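Local coordinates for protein UDP-N-acetylglucosamine 4-epimerase (Bacillus cereus, PDB 3M2P) that binds UDP and probably interconverts UDP-N-acetylglucosamine and UDP-N-acetylgalactosamine by inverting the sugar at C4, as a member of the NAD(P)-dependent epimerase/dehydratase family, at residues 177-187 and 235-245; 110-121 and 260-268. All blocks are in the same frame, centred on the assembly; numbering follows the deposited sequence.

Contact 1 of 2, residues 177-187 and 235-245; sequences FFRQAFHGEQL and VANTINNAFGN
Phe243 lays its ring beside Phe178 and against the backbone at the end of helix 177-182. The two ring planes lie 23° apart, but their centroids are 5.8 Å from each other, so the rings are slid past one another and barely overlap; the touching atoms are Phe243 CZ and Phe178 CD1, at 3.6 Å. A rim carbon of Phe243, CD2, meets Phe182 CA at 3.8 Å, edge-on. Ile239, one turn earlier, splits its work between two branches. With CG1 anti to the carbonyl carbon, that arm runs to Phe178 CE1 (3.7 Å) and sends CD1 on to Phe177 CB (3.6 Å), while CG2, anti to the backbone N, reaches Ala181 CB at 3.7 Å and lies above one face of the Phe243 ring, toward its rim. The helical segments run 39° from parallel, and both helices probably belong to the smaller, C-terminal part that binds the substrate in extended short-chain dehydrogenase/reductases; Val286 of helix 282-293 touches both Phe178 and Phe243. Beyond helix 235-242, Gly244, with positive phi, is the C-prime residue of a Schellman motif, and the next residue, Asn245, turns back to the other segment. Its ND2 donates to Glu185 O at 2.8 Å with an N-H...O angle of 142°, coming from above the carbonyl plane, while OD1 accepts from Asn248 ND2, so both ends of the buried amide are engaged.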
loop_
_atom_site.group_PDB
_atom_site.type_symbol
_atom_site.label_atom_id
_atom_site.label_comp_id
_atom_site.label_asym_id
_atom_site.label_seq_id
_atom_site.Cartn_x
_atom_site.Cartn_y
_atom_site.Cartn_z
ATOM N N PHE A 177 28.286 4.771 12.013
ATOM C CA PHE A 177 29.056 3.999 12.976
ATOM C C PHE A 177 30.221 3.297 12.284
ATOM O O PHE A 177 31.365 3.388 12.734
ATOM C CB PHE A 177 28.193 2.952 13.677
ATOM C CG PHE A 177 27.147 3.521 14.571
ATOM C CD1 PHE A 177 27.230 4.817 15.019
ATOM C CD2 PHE A 177 26.087 2.742 14.987
ATOM C CE1 PHE A 177 26.264 5.333 15.852
ATOM C CE2 PHE A 177 25.123 3.253 15.821
ATOM C CZ PHE A 177 25.212 4.549 16.254
ATOM N N PHE A 178 29.921 2.587 11.198
ATOM C CA PHE A 178 30.945 1.850 10.465
ATOM C C PHE A 178 32.137 2.747 10.185
ATOM O O PHE A 178 33.264 2.441 10.579
ATOM C CB PHE A 178 30.402 1.307 9.144
ATOM C CG PHE A 178 29.685 0.006 9.273
ATOM C CD1 PHE A 178 30.020 -0.882 10.273
ATOM C CD2 PHE A 178 28.688 -0.343 8.374
ATOM C CE1 PHE A 178 29.356 -2.089 10.388
ATOM C CE2 PHE A 178 28.024 -1.553 8.480
ATOM C CZ PHE A 178 28.358 -2.425 9.487
ATOM N N ARG A 179 31.881 3.850 9.489
ATOM C CA ARG A 179 32.930 4.805 9.178
ATOM C C ARG A 179 33.591 5.316 10.452
ATOM O O ARG A 179 34.808 5.219 10.607
ATOM C CB ARG A 179 32.385 5.977 8.349
ATOM C CG ARG A 179 32.561 5.814 6.835
ATOM C CD ARG A 179 31.386 5.087 6.181
ATOM N NE ARG A 179 30.192 5.925 6.036
ATOM C CZ ARG A 179 30.203 7.235 5.803
ATOM N NH1 ARG A 179 31.352 7.884 5.660
ATOM N NH2 ARG A 179 29.060 7.894 5.699
ATOM N N GLN A 180 32.781 5.844 11.365
ATOM C CA GLN A 180 33.303 6.465 12.577
ATOM C C GLN A 180 34.195 5.511 13.374
ATOM O O GLN A 180 35.356 5.819 13.650
ATOM C CB GLN A 180 32.163 7.044 13.430
ATOM C CG GLN A 180 31.454 8.224 12.756
ATOM C CD GLN A 180 30.332 8.842 13.586
ATOM O OE1 GLN A 180 29.960 8.331 14.649
ATOM N NE2 GLN A 180 29.781 9.953 13.092
ATOM N N ALA A 181 33.656 4.348 13.726
ATOM C CA ALA A 181 34.407 3.357 14.483
ATOM C C ALA A 181 35.670 2.935 13.738
ATOM O O ALA A 181 36.686 2.627 14.350
ATOM C CB ALA A 181 33.531 2.147 14.774
ATOM N N PHE A 182 35.592 2.925 12.412
ATOM C CA PHE A 182 36.717 2.535 11.564
ATOM C C PHE A 182 37.917 3.473 11.703
ATOM O O PHE A 182 39.063 3.023 11.660
ATOM C CB PHE A 182 36.284 2.452 10.096
ATOM C CG PHE A 182 37.424 2.259 9.133
ATOM C CD1 PHE A 182 38.098 1.050 9.069
ATOM C CD2 PHE A 182 37.813 3.284 8.284
ATOM C CE1 PHE A 182 39.147 0.869 8.183
ATOM C CE2 PHE A 182 38.860 3.108 7.393
ATOM C CZ PHE A 182 39.528 1.899 7.344
ATOM N N HIS A 183 37.654 4.770 11.858
ATOM C CA HIS A 183 38.722 5.736 12.093
ATOM C C HIS A 183 39.045 5.869 13.585
ATOM O O HIS A 183 39.794 6.763 13.998
ATOM C CB HIS A 183 38.358 7.104 11.522
ATOM C CG HIS A 183 38.561 7.225 10.045
ATOM N ND1 HIS A 183 37.786 8.044 9.252
ATOM C CD2 HIS A 183 39.451 6.628 9.215
ATOM C CE1 HIS A 183 38.192 7.951 7.998
ATOM N NE2 HIS A 183 39.198 7.095 7.948
ATOM N N GLY A 184 38.493 4.970 14.394
ATOM C CA GLY A 184 38.651 5.060 15.835
ATOM C C GLY A 184 38.112 6.385 16.347
ATOM O O GLY A 184 38.870 7.302 16.660
ATOM N N GLU A 185 36.791 6.488 16.419
ATOM C CA GLU A 185 36.145 7.727 16.810
ATOM C C GLU A 185 34.870 7.480 17.612
ATOM O O GLU A 185 34.201 6.462 17.444
ATOM C CB GLU A 185 35.842 8.574 15.581
ATOM C CG GLU A 185 35.268 9.928 15.941
ATOM C CD GLU A 185 35.107 10.819 14.737
ATOM O OE1 GLU A 185 35.865 10.615 13.760
ATOM O OE2 GLU A 185 34.225 11.713 14.772
ATOM N N GLN A 186 34.532 8.414 18.490
ATOM C CA GLN A 186 33.414 8.191 19.386
ATOM C C GLN A 186 32.080 8.110 18.648
ATOM O O GLN A 186 31.669 9.062 17.983
ATOM C CB GLN A 186 33.354 9.271 20.465
ATOM C CG GLN A 186 32.477 8.878 21.640
ATOM C CD GLN A 186 32.524 9.881 22.776
ATOM O OE1 GLN A 186 32.588 11.094 22.544
ATOM N NE2 GLN A 186 32.486 9.378 24.018
ATOM N N LEU A 187 31.417 6.961 18.768
ATOM C CA LEU A 187 30.018 6.817 18.367
ATOM C C LEU A 187 29.104 7.470 19.411
ATOM O O LEU A 187 29.347 7.362 20.617
ATOM C CB LEU A 187 29.651 5.342 18.223
ATOM C CG LEU A 187 30.004 4.612 16.928
ATOM C CD1 LEU A 187 31.333 5.073 16.361
ATOM C CD2 LEU A 187 29.998 3.114 17.154
ATOM N N VAL A 235 23.787 -2.235 18.585
ATOM C CA VAL A 235 24.433 -2.010 17.291
ATOM C C VAL A 235 25.794 -1.335 17.465
ATOM O O VAL A 235 26.816 -1.852 17.024
ATOM C CB VAL A 235 23.538 -1.147 16.345
ATOM C CG1 VAL A 235 24.208 -0.920 14.993
ATOM C CG2 VAL A 235 22.180 -1.778 16.152
ATOM N N ALA A 236 25.801 -0.178 18.121
ATOM C CA ALA A 236 27.028 0.588 18.337
ATOM C C ALA A 236 28.120 -0.232 19.010
ATOM O O ALA A 236 29.259 -0.232 18.559
ATOM C CB ALA A 236 26.734 1.832 19.145
ATOM N N ASN A 237 27.762 -0.924 20.091
ATOM C CA ASN A 237 28.689 -1.791 20.818
ATOM C C ASN A 237 29.331 -2.858 19.931
ATOM O O ASN A 237 30.552 -3.034 19.921
ATOM C CB ASN A 237 27.969 -2.499 21.967
ATOM C CG ASN A 237 27.539 -1.556 23.070
ATOM O OD1 ASN A 237 27.995 -0.410 23.151
ATOM N ND2 ASN A 237 26.658 -2.043 23.940
ATOM N N THR A 238 28.492 -3.586 19.205
ATOM C CA THR A 238 28.952 -4.659 18.349
ATOM C C THR A 238 29.888 -4.123 17.274
ATOM O O THR A 238 30.919 -4.725 16.984
ATOM C CB THR A 238 27.766 -5.393 17.706
ATOM O OG1 THR A 238 26.901 -5.901 18.735
ATOM C CG2 THR A 238 28.253 -6.537 16.819
ATOM N N ILE A 239 29.540 -2.989 16.681
ATOM C CA ILE A 239 30.442 -2.366 15.719
ATOM C C ILE A 239 31.744 -1.955 16.404
ATOM O O ILE A 239 32.835 -2.249 15.902
ATOM C CB ILE A 239 29.796 -1.167 15.001
ATOM C CG1 ILE A 239 28.770 -1.676 13.985
ATOM C CG2 ILE A 239 30.862 -0.332 14.311
ATOM C CD1 ILE A 239 27.750 -0.643 13.533
ATOM N N ASN A 240 31.618 -1.296 17.557
ATOM C CA ASN A 240 32.762 -0.915 18.388
ATOM C C ASN A 240 33.773 -2.037 18.641
ATOM O O ASN A 240 34.959 -1.868 18.370
ATOM C CB ASN A 240 32.291 -0.345 19.722
ATOM C CG ASN A 240 32.103 1.153 19.682
ATOM O OD1 ASN A 240 31.541 1.742 20.607
ATOM N ND2 ASN A 240 32.577 1.781 18.612
ATOM N N ASN A 241 33.310 -3.169 19.169
ATOM C CA ASN A 241 34.196 -4.315 19.410
ATOM C C ASN A 241 34.919 -4.758 18.139
ATOM O O ASN A 241 36.144 -4.695 18.058
ATOM C CB ASN A 241 33.443 -5.498 20.031
ATOM C CG ASN A 241 32.700 -5.117 21.306
ATOM O OD1 ASN A 241 32.618 -3.936 21.667
ATOM N ND2 ASN A 241 32.146 -6.118 21.993
ATOM N N ALA A 242 34.148 -5.189 17.146
ATOM C CA ALA A 242 34.698 -5.614 15.869
ATOM C C ALA A 242 35.752 -4.655 15.287
ATOM O O ALA A 242 36.679 -5.094 14.601
ATOM C CB ALA A 242 33.570 -5.847 14.873
ATOM N N PHE A 243 35.619 -3.357 15.562
ATOM C CA PHE A 243 36.504 -2.352 14.959
ATOM C C PHE A 243 37.585 -1.792 15.889
ATOM O O PHE A 243 38.064 -0.669 15.676
ATOM C CB PHE A 243 35.691 -1.178 14.421
ATOM C CG PHE A 243 34.876 -1.505 13.214
ATOM C CD1 PHE A 243 33.903 -2.487 13.265
ATOM C CD2 PHE A 243 35.064 -0.812 12.033
ATOM C CE1 PHE A 243 33.146 -2.785 12.160
ATOM C CE2 PHE A 243 34.304 -1.104 10.929
ATOM C CZ PHE A 243 33.346 -2.095 10.994
ATOM N N GLY A 244 37.964 -2.557 16.910
ATOM C CA GLY A 244 38.964 -2.105 17.863
ATOM C C GLY A 244 38.648 -0.763 18.505
ATOM O O GLY A 244 39.540 -0.063 18.982
ATOM N N ASN A 245 37.369 -0.406 18.527
ATOM C CA ASN A 245 36.941 0.844 19.135
ATOM C C ASN A 245 36.149 0.595 20.420
ATOM O O ASN A 245 35.133 1.240 20.680
ATOM C CB ASN A 245 36.116 1.657 18.135
ATOM C CG ASN A 245 36.083 3.137 18.470
ATOM O OD1 ASN A 245 36.955 3.648 19.177
ATOM N ND2 ASN A 245 35.074 3.834 17.961
#

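Contact 2 of 2, residues 110-121 and 260-268; sequences ISAYSDETSLPW and IHSSYMDSS
Ile110, just past strand 103-109, sets CD1 against the main chain of Ser263, 3.6 Å from its C atom, because its CG1 is anti to the backbone N (chi1 -174°). Tyr113 follows with a Met-aromatic contact: the selenium of selenomethionine Met265 lies at the ring edge, 4.0 Å from CE2, while the phenol OH is hydrogen-bonded to Asn223 and Arg159. Glu116 reaches out to the backbone, its OE2 accepting from Ser262 N at 2.8 Å in a nearly straight bond (177°) that arrives from above the carboxylate plane. Leu119 is wedged between two rings. Its CD2 sits 3.7 Å from the centroid of Tyr264, only 6° off the normal, a CH-pi contact, and the same methyl covers a face of Trp121. Pro120, after a cis peptide, brings CB to the edge of Tyr264, 3.7 Å from CE2. Trp121 fastens its indole within the loop, NE1 donating to Asp115 O at 2.8 Å. Its N donates a weak hydrogen bond to Tyr264 O, and its O accepts a shorter one from Asp266 N (2.9 Å), the pattern of a single parallel beta bridge, which ties the loop leaving strand 103-109 of the Rossmann-type sheet to the chain leading into helix 268-273.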
loop_
_atom_site.group_PDB
_atom_site.type_symbol
_atom_site.label_atom_id
_atom_site.label_comp_id
_atom_site.label_asym_id
_atom_site.label_seq_id
_atom_site.Cartn_x
_atom_site.Cartn_y
_atom_site.Cartn_z
ATOM N N ILE A 110 10.008 -4.402 5.324
ATOM C CA ILE A 110 9.484 -4.410 6.687
ATOM C C ILE A 110 8.673 -3.145 6.959
ATOM O O ILE A 110 7.853 -3.089 7.884
ATOM C CB ILE A 110 10.653 -4.561 7.710
ATOM C CG1 ILE A 110 10.144 -4.718 9.141
ATOM C CG2 ILE A 110 11.642 -3.403 7.607
ATOM C CD1 ILE A 110 11.247 -5.050 10.111
ATOM N N SER A 111 8.900 -2.138 6.122
ATOM C CA SER A 111 8.192 -0.870 6.217
ATOM C C SER A 111 6.738 -0.967 5.750
ATOM O O SER A 111 6.076 0.054 5.542
ATOM C CB SER A 111 8.929 0.221 5.434
ATOM O OG SER A 111 10.238 0.407 5.943
ATOM N N ALA A 112 6.249 -2.190 5.579
ATOM C CA ALA A 112 4.835 -2.409 5.298
ATOM C C ALA A 112 4.126 -2.569 6.627
ATOM O O ALA A 112 2.905 -2.681 6.681
ATOM C CB ALA A 112 4.640 -3.649 4.449
ATOM N N TYR A 113 4.911 -2.592 7.701
ATOM C CA TYR A 113 4.379 -2.804 9.029
ATOM C C TYR A 113 4.655 -1.577 9.878
ATOM O O TYR A 113 5.439 -0.721 9.481
ATOM C CB TYR A 113 5.057 -3.997 9.674
ATOM C CG TYR A 113 4.943 -5.321 8.943
ATOM C CD1 TYR A 113 3.725 -5.955 8.785
ATOM C CD2 TYR A 113 6.074 -5.961 8.467
ATOM C CE1 TYR A 113 3.633 -7.159 8.150
ATOM C CE2 TYR A 113 5.996 -7.171 7.839
ATOM C CZ TYR A 113 4.774 -7.773 7.676
ATOM O OH TYR A 113 4.714 -9.002 7.036
ATOM N N SER A 114 4.029 -1.493 11.049
ATOM C CA SER A 114 4.218 -0.332 11.923
ATOM C C SER A 114 3.701 -0.569 13.337
ATOM O O SER A 114 4.301 -0.104 14.310
ATOM C CB SER A 114 3.546 0.909 11.327
ATOM N N ASP A 115 2.590 -1.298 13.438
ATOM C CA ASP A 115 1.882 -1.492 14.701
ATOM C C ASP A 115 2.744 -2.194 15.732
ATOM O O ASP A 115 2.941 -3.397 15.642
ATOM C CB ASP A 115 0.606 -2.303 14.465
ATOM C CG ASP A 115 -0.359 -2.239 15.637
ATOM O OD1 ASP A 115 0.061 -1.827 16.740
ATOM O OD2 ASP A 115 -1.542 -2.606 15.457
ATOM N N GLU A 116 3.237 -1.445 16.718
ATOM C CA GLU A 116 4.152 -2.002 17.716
ATOM C C GLU A 116 3.464 -2.993 18.654
ATOM O O GLU A 116 4.103 -3.862 19.255
ATOM C CB GLU A 116 4.856 -0.896 18.500
ATOM C CG GLU A 116 6.131 -0.401 17.823
ATOM C CD GLU A 116 6.780 0.784 18.539
ATOM O OE1 GLU A 116 6.128 1.854 18.637
ATOM O OE2 GLU A 116 7.946 0.645 18.990
ATOM N N THR A 117 2.149 -2.858 18.751
ATOM C CA THR A 117 1.312 -3.735 19.551
ATOM C C THR A 117 1.438 -5.174 19.081
ATOM O O THR A 117 1.077 -6.113 19.793
ATOM C CB THR A 117 -0.153 -3.276 19.411
ATOM O OG1 THR A 117 -0.410 -2.233 20.359
ATOM C CG2 THR A 117 -1.156 -4.429 19.598
ATOM N N SER A 118 1.996 -5.338 17.890
ATOM C CA SER A 118 1.788 -6.541 17.107
ATOM C C SER A 118 3.076 -7.326 16.917
ATOM O O SER A 118 3.082 -8.406 16.338
ATOM C CB SER A 118 1.237 -6.128 15.748
ATOM O OG SER A 118 0.086 -6.874 15.436
ATOM N N LEU A 119 4.173 -6.760 17.386
ATOM C CA LEU A 119 5.472 -7.405 17.273
ATOM C C LEU A 119 5.482 -8.776 17.961
ATOM O O LEU A 119 4.846 -8.963 19.005
ATOM C CB LEU A 119 6.548 -6.489 17.873
ATOM C CG LEU A 119 6.790 -5.178 17.123
ATOM C CD1 LEU A 119 7.220 -4.089 18.065
ATOM C CD2 LEU A 119 7.823 -5.379 16.012
ATOM N N PRO A 120 6.166 -9.756 17.355
ATOM C CA PRO A 120 6.792 -9.676 16.033
ATOM C C PRO A 120 5.755 -9.836 14.912
ATOM O O PRO A 120 4.742 -10.530 15.093
ATOM C CB PRO A 120 7.738 -10.887 16.015
ATOM C CG PRO A 120 7.557 -11.584 17.327
ATOM C CD PRO A 120 6.278 -11.109 17.914
ATOM N N TRP A 121 6.024 -9.224 13.760
ATOM C CA TRP A 121 5.088 -9.262 12.641
ATOM C C TRP A 121 5.272 -10.487 11.754
ATOM O O TRP A 121 6.382 -10.782 11.308
ATOM C CB TRP A 121 5.226 -8.000 11.787
ATOM C CG TRP A 121 4.969 -6.733 12.533
ATOM C CD1 TRP A 121 3.912 -6.467 13.347
ATOM C CD2 TRP A 121 5.772 -5.551 12.516
ATOM N NE1 TRP A 121 4.017 -5.200 13.855
ATOM C CE2 TRP A 121 5.151 -4.613 13.359
ATOM C CE3 TRP A 121 6.963 -5.196 11.876
ATOM C CZ2 TRP A 121 5.673 -3.333 13.574
ATOM C CZ3 TRP A 121 7.487 -3.919 12.097
ATOM C CH2 TRP A 121 6.842 -3.010 12.937
ATOM N N ILE A 260 12.311 6.825 17.845
ATOM C CA ILE A 260 12.592 5.523 17.260
ATOM C C ILE A 260 11.547 4.502 17.658
ATOM O O ILE A 260 11.148 4.440 18.817
ATOM C CB ILE A 260 13.971 5.023 17.689
ATOM C CG1 ILE A 260 14.997 6.146 17.525
ATOM C CG2 ILE A 260 14.375 3.805 16.883
ATOM C CD1 ILE A 260 16.378 5.668 17.124
ATOM N N HIS A 261 11.100 3.705 16.692
ATOM C CA HIS A 261 10.125 2.653 16.976
ATOM C C HIS A 261 10.692 1.256 16.703
ATOM O O HIS A 261 11.665 1.106 15.961
ATOM C CB HIS A 261 8.820 2.902 16.204
ATOM C CG HIS A 261 8.130 4.175 16.592
ATOM N ND1 HIS A 261 8.261 5.346 15.873
ATOM C CD2 HIS A 261 7.323 4.470 17.641
ATOM C CE1 HIS A 261 7.556 6.302 16.453
ATOM N NE2 HIS A 261 6.975 5.796 17.527
ATOM N N SER A 262 10.101 0.236 17.320
ATOM C CA SER A 262 10.553 -1.137 17.103
ATOM C C SER A 262 10.092 -1.708 15.765
ATOM O O SER A 262 8.956 -1.500 15.353
ATOM C CB SER A 262 10.077 -2.048 18.233
ATOM O OG SER A 262 10.937 -1.951 19.348
ATOM N N SER A 263 10.976 -2.431 15.088
ATOM C CA SER A 263 10.564 -3.184 13.905
ATOM C C SER A 263 11.361 -4.469 13.710
ATOM O O SER A 263 12.565 -4.447 13.482
ATOM C CB SER A 263 10.578 -2.315 12.637
ATOM O OG SER A 263 11.838 -1.709 12.413
ATOM N N TYR A 264 10.670 -5.594 13.823
ATOM C CA TYR A 264 11.271 -6.887 13.544
ATOM C C TYR A 264 10.194 -7.860 13.130
ATOM O O TYR A 264 9.014 -7.609 13.352
ATOM C CB TYR A 264 12.044 -7.424 14.749
ATOM C CG TYR A 264 11.318 -7.369 16.083
ATOM C CD1 TYR A 264 11.488 -6.285 16.936
ATOM C CD2 TYR A 264 10.493 -8.409 16.502
ATOM C CE1 TYR A 264 10.848 -6.224 18.154
ATOM C CE2 TYR A 264 9.842 -8.355 17.723
ATOM C CZ TYR A 264 10.032 -7.260 18.551
ATOM O OH TYR A 264 9.415 -7.181 19.781
HETATM N N MSE A 265 10.595 -8.973 12.533
HETATM C CA MSE A 265 9.628 -9.912 11.988
HETATM C C MSE A 265 9.873 -11.340 12.393
HETATM O O MSE A 265 10.994 -11.758 12.662
HETATM C CB MSE A 265 9.630 -9.872 10.461
HETATM C CG MSE A 265 9.265 -8.546 9.858
HETATM SE SE MSE A 265 9.789 -8.488 7.988
HETATM C CE MSE A 265 11.678 -8.992 8.192
ATOM N N ASP A 266 8.782 -12.088 12.372
ATOM C CA ASP A 266 8.778 -13.529 12.459
ATOM C C ASP A 266 9.009 -14.083 11.049
ATOM O O ASP A 266 8.213 -13.839 10.141
ATOM C CB ASP A 266 7.412 -13.937 12.991
ATOM C CG ASP A 266 7.205 -15.411 12.986
ATOM O OD1 ASP A 266 8.127 -16.123 12.552
ATOM O OD2 ASP A 266 6.114 -15.854 13.411
ATOM N N SER A 267 10.105 -14.803 10.843
ATOM C CA SER A 267 10.407 -15.311 9.502
ATOM C C SER A 267 10.213 -16.826 9.341
ATOM O O SER A 267 10.832 -17.453 8.471
ATOM C CB SER A 267 11.817 -14.905 9.078
ATOM O OG SER A 267 11.925 -13.500 8.999
ATOM N N SER A 268 9.356 -17.398 10.183
ATOM C CA SER A 268 8.966 -18.794 10.072
ATOM C C SER A 268 8.705 -19.179 8.615
ATOM O O SER A 268 9.429 -19.994 8.044
ATOM C CB SER A 268 7.694 -19.051 10.879
ATOM O OG SER A 268 7.849 -18.666 12.228
HETATM O O HOH W 1 6.988 0.685 13.727
#

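Contact 1 is largely buried and joins two helices of the outlying part of the chain, whereas contact 2 is partly buried and joins two loops nearer the chain centre. They share no segment: their centres are about 27 Å apart and their nearest atoms about 9 Å, and contact 1 is nested in the loop that contact 2 closes. Contact 1 is mostly hydrocarbon, with one side-chain amide meeting a carbonyl where the helices end; contact 2 uses backbone hydrogen bonds, a carboxylate that accepts from a main-chain N-H, and leucine and selenomethionine against aromatic rings. The Phe178 side chain lies about 8 Å from that of UDP-binding Phe13, near the site but not in it; contact 2 lies away from it.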